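Local coordinates for thioredoxin domain-containing protein (Silicibacter pomeroyi, PDB 3EYT) that is of unknown function but has a thioredoxin-like fold of the AhpC/TSA family and may act as an oxidoreductase with antioxidant activity, at residues K5-Q10 / A111-R116; Q13-A18 / S82-L87; F36-P41 / G67-F72; L50-R55 / Y90-P95. One frame throughout, in Å; residues are numbered along the deposited sequence.

Contact 1: residues K5-Q10 / A111-R116; sequences KAPELQ and AAYQMR
Pro7 and Ala112 have the nearest CA atoms of the two segments, 6.5 Å apart. Residues 5-10 form the irregular link between strand 4-5 and strand 11-15 of this thioredoxin-like fold. Residues 111-116 carry the end of helix 108-112, which closes in a Schellman motif with Gln114 at positive phi. Tyr113, at this helix end, reaches back to the link. Its CG lies beside the backbone N (chi1 -84°), which sends the ring to the proline. CD of Pro7 lies over one ring face, 3.8 Å from the centroid of the Tyr113 ring, in a CH-pi contact displaced toward the rim. On the helix itself, CB of Ala112 meets CB of Pro7 at 3.8 Å. Beyond the segments, Tyr113 also packs on Leu122 and Ile124 of strand 120-124, so it joins the link to the central sheet. The hydroxyl of Tyr113 donates to Pro7 O at 2.8 Å, in the carbonyl plane and on a lone pair. A phenylalanine in place of Tyr113 would probably keep the ring against Pro7 but leave the Pro7 carbonyl without its hydroxyl donor. Ala6 adds its methyl beside that hydroxyl, CB to Tyr113 OH 3.3 Å.

Contact 2: residues Q13-A18 / S82-L87; sequences QWFNSA and SLKAFL
Phe15 meets three side chains of helix 80-89, namely Leu83, Lys84 and Leu87. Leu87 comes in at about a right angle to Phe15 and sets its CD1 methyl against the root of the aromatic side chain, 3.5 Å from Phe15 CB. Leu83 lies slantwise to the ring, and its CD2 is 3.7 Å from Phe15 CE2. At the CE1 side of the ring the aliphatic part of Lys84 crosses at about a right angle, with CG 3.7 Å from Phe15 CE1. The rest of the Lys84 chain runs off from the strand. The first bond of the Phe15 side chain points toward the helix, and with CG beside the backbone N (chi1 -71°) the ring reaches Leu83 and Lys84. This is helix-on-sheet packing in a thioredoxin-like fold: strand 11-15, outermost in the sheet of this chain, lies beside strand 96-99, and helix 80-89 covers one sheet face. The axes of the short segments 13-15 and 82-87 lie 20° from parallel, 10.4 Å apart at closest approach. Val98 of the neighbouring strand touches both Phe15 and Leu83, and Val96 touches Leu87. Asn16 follows at the strand end and brings ND2 only to 4.4 Å from Leu87 CD1. The amide of Asn16 is instead hydrogen-bonded through ND2 to the carbonyl O of Phe94.

Contact 3: residues F36-P41 / G67-F72; sequences FQMLCP and GLHTVF
Four hydrogen bonds tie Phe36, Gln37 and Met38 to residues 68-72. Phe36 N donates to Leu68 O at 2.9 Å, and Thr70 N donates to Phe36 O at 3.0 Å. These two make the parallel bridge of Phe36 with His69. The chain then leaves the strand, and side chains take over. Met38 N donates to His69 NE2 at 3.0 Å, lying within 6° of the imidazole plane. That bond fixes the turn of the ring. Gln37 OE1 accepts from Phe72 N at 3.1 Å, with the donor well above the amide plane. The Gln37 amide stacks on one face of the Phe72 ring, the planes 13° apart and Gln37 NE2 3.3 Å from Phe72 CE2. Gln37 NE2 also donates to Glu73 OE2. An alanine in place of Gln37 would probably leave Phe72 N without its acceptor and uncover that ring face. His69 CD2 lies over a face of the Phe36 ring, 3.6 Å from Phe36 CE1. The CG of Met38 packs on His69 NE2 at 3.5 Å. Residues 37-40 form a type I turn, and Cys40 caps helix 41-57, consistent with a thioredoxin-type CxxC at a helix start. Met38 and Leu39 also meet Leu39 and Met38 of a second subunit. Strands 30-36 and 63-69 are neighbours in the central sheet. Helix 80-89 covers Phe36, Met38 and His69, while Met110 of helix 108-112 packs on Thr70 and Phe72.

Contact 4: residues L50-R55 / Y90-P95; sequences LAQKVR and YRIKFP
Gln52 and Ile92 have the nearest CA atoms of the two segments, 7.7 Å apart, where the C-terminal half of helix 41-57 faces the link between helix 80-89 and strand 96-99. Phe94 carries most of the apolar contact. Its side chain leaves the backbone toward the helix, with CG between the backbone N and the carbonyl carbon (chi1 57°). The far end of the ring meets Ala51, with Phe94 CZ 3.8 Å from Ala51 CB. Gln52 is modelled in two conformers, so its placement is tentative. In the one described here it comes to the ring edge, near its plane, with CG 3.9 Å from Phe94 CE2. The amide continues past the ring, and Gln52 NE2 is then 3.3 Å from Arg91 O. Within the link, Ile92 CG2 lies over one face of the Phe94 ring, 3.7 Å above its plane. Ile92 also packs on Phe86 and Leu87 of helix 80-89. Arg91, at positive phi, is the C-prime residue of a Schellman motif that ends that helix. The chain then turns into strand 96-99. The contact sets helix 41-57 against the loop that leads from helix 80-89 into strand 96-99. That loop belongs to a beta-alpha-beta crossover (strand 63-69, helix 80-89, strand 96-99) that appears to be added to the core thioredoxin fold.

Contact 3 lies in the central mixed sheet, where it joins strands 30-36 and 63-69, and the other contacts lie around it. Its centre is about 12 Å from that of contact 2 and about 14 Å from that of contact 4. Contacts 2 and 4 touch each other and share the region of helix 80-89. Contacts 1 and 4 lie on opposite sides of the chain's centre, their centres about 21 Å apart. Along the chain, contact 1 spans all the others, contact 3 falls within the span of contact 2, and contact 4 interlocks with both. The N-terminal link, strand 11-15 and helices 41-57, 80-89 and 108-112 are thereby gathered round one thioredoxin-like sheet.

Contact 1: residues K5-Q10 / A111-R116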
# COMPACT_ATOMS: atom_id res chain seq x y z
N LYS C 5 26.06 -10.30 -18.75
CA LYS C 5 26.31 -9.39 -17.63
C LYS C 5 25.08 -9.27 -16.70
O LYS C 5 23.94 -9.28 -17.18
CB LYS C 5 26.81 -8.03 -18.11
CG LYS C 5 27.97 -7.53 -17.26
CD LYS C 5 28.20 -6.04 -17.44
CE LYS C 5 29.14 -5.52 -16.34
NZ LYS C 5 28.86 -6.11 -14.97
N ALA C 6 25.30 -9.22 -15.38
CA ALA C 6 24.19 -9.07 -14.44
C ALA C 6 23.88 -7.58 -14.13
O ALA C 6 24.71 -6.87 -13.57
CB ALA C 6 24.44 -9.86 -13.16
N PRO C 7 22.68 -7.09 -14.52
CA PRO C 7 22.38 -5.66 -14.23
C PRO C 7 22.48 -5.33 -12.74
O PRO C 7 22.16 -6.18 -11.90
CB PRO C 7 20.92 -5.52 -14.69
CG PRO C 7 20.81 -6.54 -15.84
CD PRO C 7 21.63 -7.72 -15.35
N GLU C 8 22.90 -4.11 -12.42
CA GLU C 8 22.94 -3.62 -11.04
C GLU C 8 21.51 -3.65 -10.42
O GLU C 8 20.55 -3.34 -11.11
CB GLU C 8 23.59 -2.22 -11.00
CG GLU C 8 25.11 -2.22 -11.31
CD GLU C 8 25.79 -0.83 -11.34
OE1 GLU C 8 25.10 0.21 -11.38
OE2 GLU C 8 27.04 -0.78 -11.34
N LEU C 9 21.38 -4.09 -9.17
CA LEU C 9 20.09 -4.12 -8.47
C LEU C 9 19.55 -2.71 -8.36
O LEU C 9 20.30 -1.77 -8.06
CB LEU C 9 20.25 -4.75 -7.09
CG LEU C 9 20.81 -6.18 -7.03
CD1 LEU C 9 20.91 -6.69 -5.57
CD2 LEU C 9 19.99 -7.13 -7.87
N GLN C 10 18.28 -2.53 -8.67
CA GLN C 10 17.63 -1.24 -8.42
C GLN C 10 16.58 -1.45 -7.34
O GLN C 10 15.51 -1.98 -7.60
CB GLN C 10 17.02 -0.66 -9.71
CG GLN C 10 18.03 -0.53 -10.89
CD GLN C 10 17.33 -0.07 -12.17
OE1 GLN C 10 16.80 1.04 -12.25
NE2 GLN C 10 17.28 -0.94 -13.15
N ALA C 111 12.44 -6.26 -14.74
CA ALA C 111 12.50 -5.98 -16.18
C ALA C 111 13.92 -6.05 -16.70
O ALA C 111 14.14 -6.63 -17.75
CB ALA C 111 11.87 -4.61 -16.51
N ALA C 112 14.89 -5.47 -15.98
CA ALA C 112 16.30 -5.52 -16.39
C ALA C 112 16.78 -6.96 -16.59
O ALA C 112 17.58 -7.23 -17.49
CB ALA C 112 17.21 -4.80 -15.36
N TYR C 113 16.27 -7.88 -15.77
CA TYR C 113 16.68 -9.26 -15.84
C TYR C 113 15.85 -10.11 -16.82
O TYR C 113 16.15 -11.30 -17.00
CB TYR C 113 16.70 -9.92 -14.45
CG TYR C 113 17.99 -9.66 -13.70
CD1 TYR C 113 18.20 -8.44 -13.02
CD2 TYR C 113 19.01 -10.60 -13.68
CE1 TYR C 113 19.40 -8.18 -12.37
CE2 TYR C 113 20.20 -10.37 -13.01
CZ TYR C 113 20.39 -9.16 -12.36
OH TYR C 113 21.58 -8.91 -11.71
N GLN C 114 14.83 -9.49 -17.41
CA GLN C 114 13.91 -10.17 -18.33
C GLN C 114 13.25 -11.39 -17.65
O GLN C 114 13.12 -12.46 -18.25
CB GLN C 114 14.66 -10.57 -19.62
CG GLN C 114 15.43 -9.37 -20.22
CD GLN C 114 16.26 -9.74 -21.44
OE1 GLN C 114 17.33 -10.32 -21.33
NE2 GLN C 114 15.76 -9.41 -22.60
N MSE C 115 12.83 -11.23 -16.39
CA MSE C 115 12.23 -12.36 -15.68
C MSE C 115 10.86 -12.64 -16.24
O MSE C 115 10.16 -11.74 -16.71
CB MSE C 115 12.19 -12.10 -14.17
CG MSE C 115 13.56 -11.80 -13.63
SE MSE C 115 13.36 -11.60 -11.67
CE MSE C 115 15.13 -10.86 -11.25
N ARG C 116 10.47 -13.91 -16.21
CA ARG C 116 9.20 -14.36 -16.77
C ARG C 116 8.09 -14.35 -15.73
O ARG C 116 6.91 -14.49 -16.07
CB ARG C 116 9.34 -15.77 -17.35
CG ARG C 116 10.35 -15.87 -18.49
CD ARG C 116 10.39 -17.29 -19.03
NE ARG C 116 9.22 -17.58 -19.87
CZ ARG C 116 9.06 -17.20 -21.14
NH1 ARG C 116 10.01 -16.50 -21.77
NH2 ARG C 116 7.95 -17.52 -21.80

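Contact 2: residues Q13-A18 / S82-L87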
# COMPACT_ATOMS: atom_id res chain seq x y z
N GLN C 13 14.13 -0.24 -0.99
CA GLN C 13 14.55 -0.41 0.39
C GLN C 13 14.92 -1.86 0.68
O GLN C 13 14.50 -2.76 -0.04
CB GLN C 13 13.44 0.04 1.32
CG GLN C 13 12.21 -0.81 1.29
CD GLN C 13 11.20 -0.26 2.28
OE1 GLN C 13 11.32 -0.52 3.46
NE2 GLN C 13 10.26 0.56 1.81
N TRP C 14 15.66 -2.07 1.75
CA TRP C 14 16.17 -3.38 2.16
C TRP C 14 15.59 -3.76 3.52
O TRP C 14 15.43 -2.90 4.38
CB TRP C 14 17.70 -3.30 2.30
CG TRP C 14 18.41 -3.44 0.98
CD1 TRP C 14 18.95 -2.44 0.22
CD2 TRP C 14 18.65 -4.67 0.26
NE1 TRP C 14 19.53 -2.97 -0.92
CE2 TRP C 14 19.36 -4.33 -0.92
CE3 TRP C 14 18.38 -6.03 0.52
CZ2 TRP C 14 19.77 -5.28 -1.86
CZ3 TRP C 14 18.79 -6.99 -0.43
CH2 TRP C 14 19.47 -6.60 -1.60
N PHE C 15 15.24 -5.03 3.67
CA PHE C 15 14.91 -5.60 4.99
C PHE C 15 16.03 -6.58 5.38
O PHE C 15 16.64 -7.20 4.51
CB PHE C 15 13.55 -6.33 4.95
CG PHE C 15 12.36 -5.40 4.82
CD1 PHE C 15 11.82 -4.77 5.94
CD2 PHE C 15 11.78 -5.15 3.58
CE1 PHE C 15 10.73 -3.88 5.81
CE2 PHE C 15 10.69 -4.31 3.45
CZ PHE C 15 10.16 -3.66 4.57
N ASN C 16 16.30 -6.70 6.67
CA ASN C 16 17.30 -7.65 7.16
C ASN C 16 18.66 -7.32 6.61
O ASN C 16 19.40 -8.21 6.28
CB ASN C 16 16.99 -9.12 6.77
CG ASN C 16 15.63 -9.59 7.21
OD1 ASN C 16 15.12 -9.13 8.23
ND2 ASN C 16 15.04 -10.54 6.46
N SER C 17 18.98 -6.04 6.46
CA SER C 17 20.30 -5.64 6.02
C SER C 17 20.71 -4.31 6.65
O SER C 17 19.99 -3.31 6.53
CB SER C 17 20.33 -5.53 4.50
OG SER C 17 21.66 -5.30 4.04
N ALA C 18 21.87 -4.30 7.28
CA ALA C 18 22.41 -3.07 7.88
C ALA C 18 22.70 -2.00 6.83
O ALA C 18 22.50 -0.80 7.08
CB ALA C 18 23.70 -3.39 8.70
N SER C 82 3.32 -4.67 4.42
CA SER C 82 2.89 -6.06 4.31
C SER C 82 4.03 -7.05 4.24
O SER C 82 3.98 -8.14 4.86
CB SER C 82 1.93 -6.24 3.14
OG SER C 82 0.67 -5.67 3.45
N LEU C 83 5.05 -6.71 3.47
CA LEU C 83 6.26 -7.52 3.33
C LEU C 83 6.99 -7.70 4.65
O LEU C 83 7.43 -8.80 4.94
CB LEU C 83 7.24 -6.88 2.32
CG LEU C 83 8.54 -7.69 2.10
CD1 LEU C 83 8.22 -9.09 1.55
CD2 LEU C 83 9.51 -6.96 1.18
N LYS C 84 7.13 -6.62 5.43
CA LYS C 84 7.77 -6.69 6.75
C LYS C 84 7.11 -7.78 7.64
O LYS C 84 7.80 -8.60 8.26
CB LYS C 84 7.70 -5.32 7.44
CG LYS C 84 8.68 -5.18 8.60
CD LYS C 84 8.58 -3.81 9.24
CE LYS C 84 9.73 -3.61 10.19
NZ LYS C 84 9.16 -3.08 11.45
N ALA C 85 5.77 -7.80 7.65
CA ALA C 85 5.01 -8.78 8.44
C ALA C 85 5.19 -10.19 7.88
O ALA C 85 5.40 -11.14 8.63
CB ALA C 85 3.54 -8.41 8.49
N PHE C 86 5.19 -10.30 6.56
CA PHE C 86 5.41 -11.58 5.90
C PHE C 86 6.79 -12.19 6.23
O PHE C 86 6.90 -13.40 6.52
CB PHE C 86 5.25 -11.39 4.38
CG PHE C 86 5.58 -12.61 3.58
CD1 PHE C 86 4.62 -13.59 3.36
CD2 PHE C 86 6.84 -12.74 2.99
CE1 PHE C 86 4.93 -14.72 2.57
CE2 PHE C 86 7.16 -13.87 2.23
CZ PHE C 86 6.21 -14.86 2.02
N LEU C 87 7.83 -11.35 6.19
CA LEU C 87 9.18 -11.82 6.51
C LEU C 87 9.27 -12.26 7.96
O LEU C 87 9.95 -13.23 8.27
CB LEU C 87 10.23 -10.74 6.23
CG LEU C 87 10.32 -10.19 4.82
CD1 LEU C 87 11.31 -9.05 4.78
CD2 LEU C 87 10.71 -11.31 3.86

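Contact 3: residues F36-P41 / G67-F72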
# COMPACT_ATOMS: atom_id res chain seq x y z
N PHE C 36 10.60 -13.01 -5.86
CA PHE C 36 9.35 -13.58 -5.40
C PHE C 36 8.33 -12.45 -5.20
O PHE C 36 8.70 -11.27 -5.09
CB PHE C 36 9.58 -14.35 -4.08
CG PHE C 36 9.86 -13.46 -2.88
CD1 PHE C 36 8.83 -13.16 -1.96
CD2 PHE C 36 11.14 -12.92 -2.66
CE1 PHE C 36 9.07 -12.33 -0.85
CE2 PHE C 36 11.40 -12.10 -1.56
CZ PHE C 36 10.36 -11.79 -0.65
N GLN C 37 7.06 -12.85 -5.11
CA GLN C 37 5.98 -11.98 -4.63
C GLN C 37 5.42 -12.70 -3.43
O GLN C 37 5.20 -13.93 -3.47
CB GLN C 37 4.83 -11.87 -5.65
CG GLN C 37 5.19 -11.12 -6.95
CD GLN C 37 3.97 -10.90 -7.84
OE1 GLN C 37 3.52 -9.78 -8.01
NE2 GLN C 37 3.39 -11.98 -8.35
N MSE C 38 5.14 -11.94 -2.38
CA MSE C 38 4.71 -12.52 -1.12
C MSE C 38 3.36 -13.24 -1.23
O MSE C 38 3.12 -14.18 -0.50
CB MSE C 38 4.68 -11.45 -0.02
CG MSE C 38 3.69 -10.33 -0.32
SE MSE C 38 3.71 -9.01 1.13
CE MSE C 38 2.48 -9.94 2.37
N LEU C 39 2.48 -12.81 -2.13
CA LEU C 39 1.18 -13.47 -2.30
C LEU C 39 1.13 -14.53 -3.43
O LEU C 39 0.06 -15.03 -3.79
CB LEU C 39 0.07 -12.41 -2.48
CG LEU C 39 -0.08 -11.34 -1.39
CD1 LEU C 39 -1.30 -10.47 -1.71
CD2 LEU C 39 -0.23 -11.98 0.02
N CYS C 40 2.28 -14.90 -3.96
CA CYS C 40 2.31 -15.88 -5.03
C CYS C 40 2.46 -17.27 -4.42
O CYS C 40 3.44 -17.54 -3.72
CB CYS C 40 3.44 -15.52 -5.98
SG CYS C 40 4.10 -16.86 -6.98
N PRO C 41 1.48 -18.16 -4.64
CA PRO C 41 1.50 -19.43 -3.90
C PRO C 41 2.76 -20.26 -4.16
O PRO C 41 3.28 -20.88 -3.23
CB PRO C 41 0.22 -20.16 -4.37
CG PRO C 41 -0.68 -19.06 -4.83
CD PRO C 41 0.23 -17.97 -5.40
N GLY C 67 16.89 -12.00 -1.18
CA GLY C 67 15.51 -12.03 -1.70
C GLY C 67 15.28 -10.75 -2.51
O GLY C 67 15.79 -9.69 -2.16
N LEU C 68 14.50 -10.84 -3.57
CA LEU C 68 14.12 -9.65 -4.31
C LEU C 68 12.59 -9.66 -4.45
O LEU C 68 12.02 -10.54 -5.11
CB LEU C 68 14.82 -9.64 -5.67
CG LEU C 68 14.46 -8.47 -6.58
CD1 LEU C 68 15.07 -7.19 -6.01
CD2 LEU C 68 14.92 -8.69 -8.03
N HIS C 69 11.92 -8.72 -3.78
CA HIS C 69 10.43 -8.67 -3.84
C HIS C 69 10.02 -7.88 -5.09
O HIS C 69 10.15 -6.63 -5.16
CB HIS C 69 9.84 -8.06 -2.56
CG HIS C 69 8.38 -8.37 -2.37
ND1 HIS C 69 7.47 -7.42 -1.96
CD2 HIS C 69 7.68 -9.51 -2.54
CE1 HIS C 69 6.27 -7.97 -1.88
NE2 HIS C 69 6.37 -9.24 -2.22
N THR C 70 9.59 -8.62 -6.10
CA THR C 70 9.34 -8.06 -7.45
C THR C 70 7.82 -8.06 -7.64
O THR C 70 7.24 -9.01 -8.19
CB THR C 70 10.03 -8.91 -8.51
OG1 THR C 70 9.62 -10.30 -8.36
CG2 THR C 70 11.56 -8.85 -8.39
N VAL C 71 7.15 -7.02 -7.16
CA VAL C 71 5.70 -7.03 -7.20
C VAL C 71 5.30 -6.47 -8.58
O VAL C 71 5.57 -5.30 -8.87
CB VAL C 71 5.12 -6.14 -6.06
CG1 VAL C 71 3.58 -6.10 -6.15
CG2 VAL C 71 5.57 -6.64 -4.70
N PHE C 72 4.64 -7.28 -9.40
CA PHE C 72 4.27 -6.84 -10.74
C PHE C 72 2.76 -6.86 -10.92
O PHE C 72 2.26 -6.61 -12.00
CB PHE C 72 5.01 -7.66 -11.81
CG PHE C 72 4.65 -9.12 -11.81
CD1 PHE C 72 3.53 -9.58 -12.53
CD2 PHE C 72 5.42 -10.04 -11.11
CE1 PHE C 72 3.21 -10.95 -12.56
CE2 PHE C 72 5.10 -11.40 -11.11
CZ PHE C 72 4.00 -11.86 -11.83

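Contact 4: residues L50-R55 / Y90-P95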
# COMPACT_ATOMS: atom_id res chain seq x y z
N LEU C 50 13.15 -22.94 -0.88
CA LEU C 50 14.41 -23.26 -1.58
C LEU C 50 15.54 -22.29 -1.21
O LEU C 50 16.66 -22.71 -0.94
CB LEU C 50 14.21 -23.29 -3.10
CG LEU C 50 15.47 -23.49 -3.95
CD1 LEU C 50 16.14 -24.84 -3.66
CD2 LEU C 50 15.14 -23.35 -5.46
N ALA C 51 15.24 -20.98 -1.19
CA ALA C 51 16.25 -19.99 -0.83
C ALA C 51 16.79 -20.24 0.59
O ALA C 51 17.99 -20.10 0.82
CB ALA C 51 15.69 -18.57 -0.97
N GLN C 52 15.91 -20.62 1.51
CA GLN C 52 16.33 -20.92 2.87
C GLN C 52 17.20 -22.17 2.99
O GLN C 52 18.08 -22.22 3.85
CB GLN C 52 15.10 -21.02 3.78
CG GLN C 52 14.36 -19.71 3.90
CD GLN C 52 13.20 -19.78 4.84
OE1 GLN C 52 12.27 -20.55 4.64
NE2 GLN C 52 13.23 -18.97 5.87
N LYS C 53 16.97 -23.15 2.12
CA LYS C 53 17.81 -24.36 2.03
C LYS C 53 19.19 -24.02 1.54
O LYS C 53 20.17 -24.48 2.10
CB LYS C 53 17.17 -25.41 1.11
CG LYS C 53 16.01 -26.14 1.77
CD LYS C 53 15.26 -26.98 0.77
CE LYS C 53 14.20 -27.79 1.49
NZ LYS C 53 13.26 -28.44 0.51
N VAL C 54 19.24 -23.20 0.48
CA VAL C 54 20.52 -22.72 -0.04
C VAL C 54 21.28 -21.99 1.06
O VAL C 54 22.48 -22.25 1.27
CB VAL C 54 20.32 -21.82 -1.29
CG1 VAL C 54 21.65 -21.19 -1.74
CG2 VAL C 54 19.68 -22.66 -2.45
N ARG C 55 20.59 -21.09 1.75
CA ARG C 55 21.22 -20.35 2.83
C ARG C 55 21.76 -21.27 3.91
O ARG C 55 22.89 -21.06 4.38
CB ARG C 55 20.28 -19.29 3.44
CG ARG C 55 20.87 -18.55 4.67
CD ARG C 55 22.02 -17.60 4.35
NE ARG C 55 23.22 -18.32 3.89
CZ ARG C 55 24.22 -17.81 3.18
NH1 ARG C 55 24.23 -16.52 2.79
NH2 ARG C 55 25.22 -18.60 2.81
N TYR C 90 7.13 -15.76 8.44
CA TYR C 90 7.77 -16.87 7.78
C TYR C 90 9.24 -17.01 8.17
O TYR C 90 9.99 -17.78 7.55
CB TYR C 90 7.64 -16.72 6.27
CG TYR C 90 6.26 -17.11 5.81
CD1 TYR C 90 5.20 -16.19 5.82
CD2 TYR C 90 6.00 -18.41 5.38
CE1 TYR C 90 3.93 -16.57 5.43
CE2 TYR C 90 4.73 -18.80 4.99
CZ TYR C 90 3.72 -17.88 4.99
OH TYR C 90 2.47 -18.26 4.58
N ARG C 91 9.68 -16.21 9.15
CA ARG C 91 11.08 -16.24 9.61
C ARG C 91 12.13 -16.22 8.49
O ARG C 91 13.07 -17.01 8.49
CB ARG C 91 11.32 -17.45 10.49
CG ARG C 91 10.34 -17.56 11.62
CD ARG C 91 10.67 -18.82 12.40
NE ARG C 91 9.58 -19.15 13.30
CZ ARG C 91 9.00 -20.35 13.37
NH1 ARG C 91 9.42 -21.36 12.60
NH2 ARG C 91 8.00 -20.54 14.22
N ILE C 92 11.98 -15.29 7.57
CA ILE C 92 12.94 -15.09 6.52
C ILE C 92 13.93 -14.05 7.03
O ILE C 92 13.56 -12.90 7.28
CB ILE C 92 12.24 -14.58 5.27
CG1 ILE C 92 11.25 -15.67 4.81
CG2 ILE C 92 13.27 -14.16 4.20
CD1 ILE C 92 10.09 -15.13 3.94
N LYS C 93 15.18 -14.48 7.24
CA LYS C 93 16.15 -13.67 7.93
C LYS C 93 17.23 -13.11 7.00
O LYS C 93 18.00 -12.23 7.40
CB LYS C 93 16.85 -14.47 9.05
CG LYS C 93 15.98 -15.20 10.09
CD LYS C 93 15.01 -14.29 10.79
CE LYS C 93 14.25 -15.06 11.90
NZ LYS C 93 15.16 -15.66 12.95
N PHE C 94 17.32 -13.63 5.78
CA PHE C 94 18.31 -13.09 4.82
C PHE C 94 17.86 -11.76 4.18
O PHE C 94 16.67 -11.42 4.25
CB PHE C 94 18.71 -14.14 3.78
CG PHE C 94 17.57 -14.68 2.99
CD1 PHE C 94 16.94 -13.91 2.02
CD2 PHE C 94 17.12 -15.99 3.22
CE1 PHE C 94 15.84 -14.43 1.29
CE2 PHE C 94 16.06 -16.52 2.51
CZ PHE C 94 15.41 -15.74 1.53
N PRO C 95 18.79 -10.99 3.59
CA PRO C 95 18.43 -9.66 3.11
C PRO C 95 17.40 -9.75 2.01
O PRO C 95 17.45 -10.63 1.13
CB PRO C 95 19.75 -9.10 2.58
CG PRO C 95 20.82 -9.86 3.37
CD PRO C 95 20.25 -11.25 3.47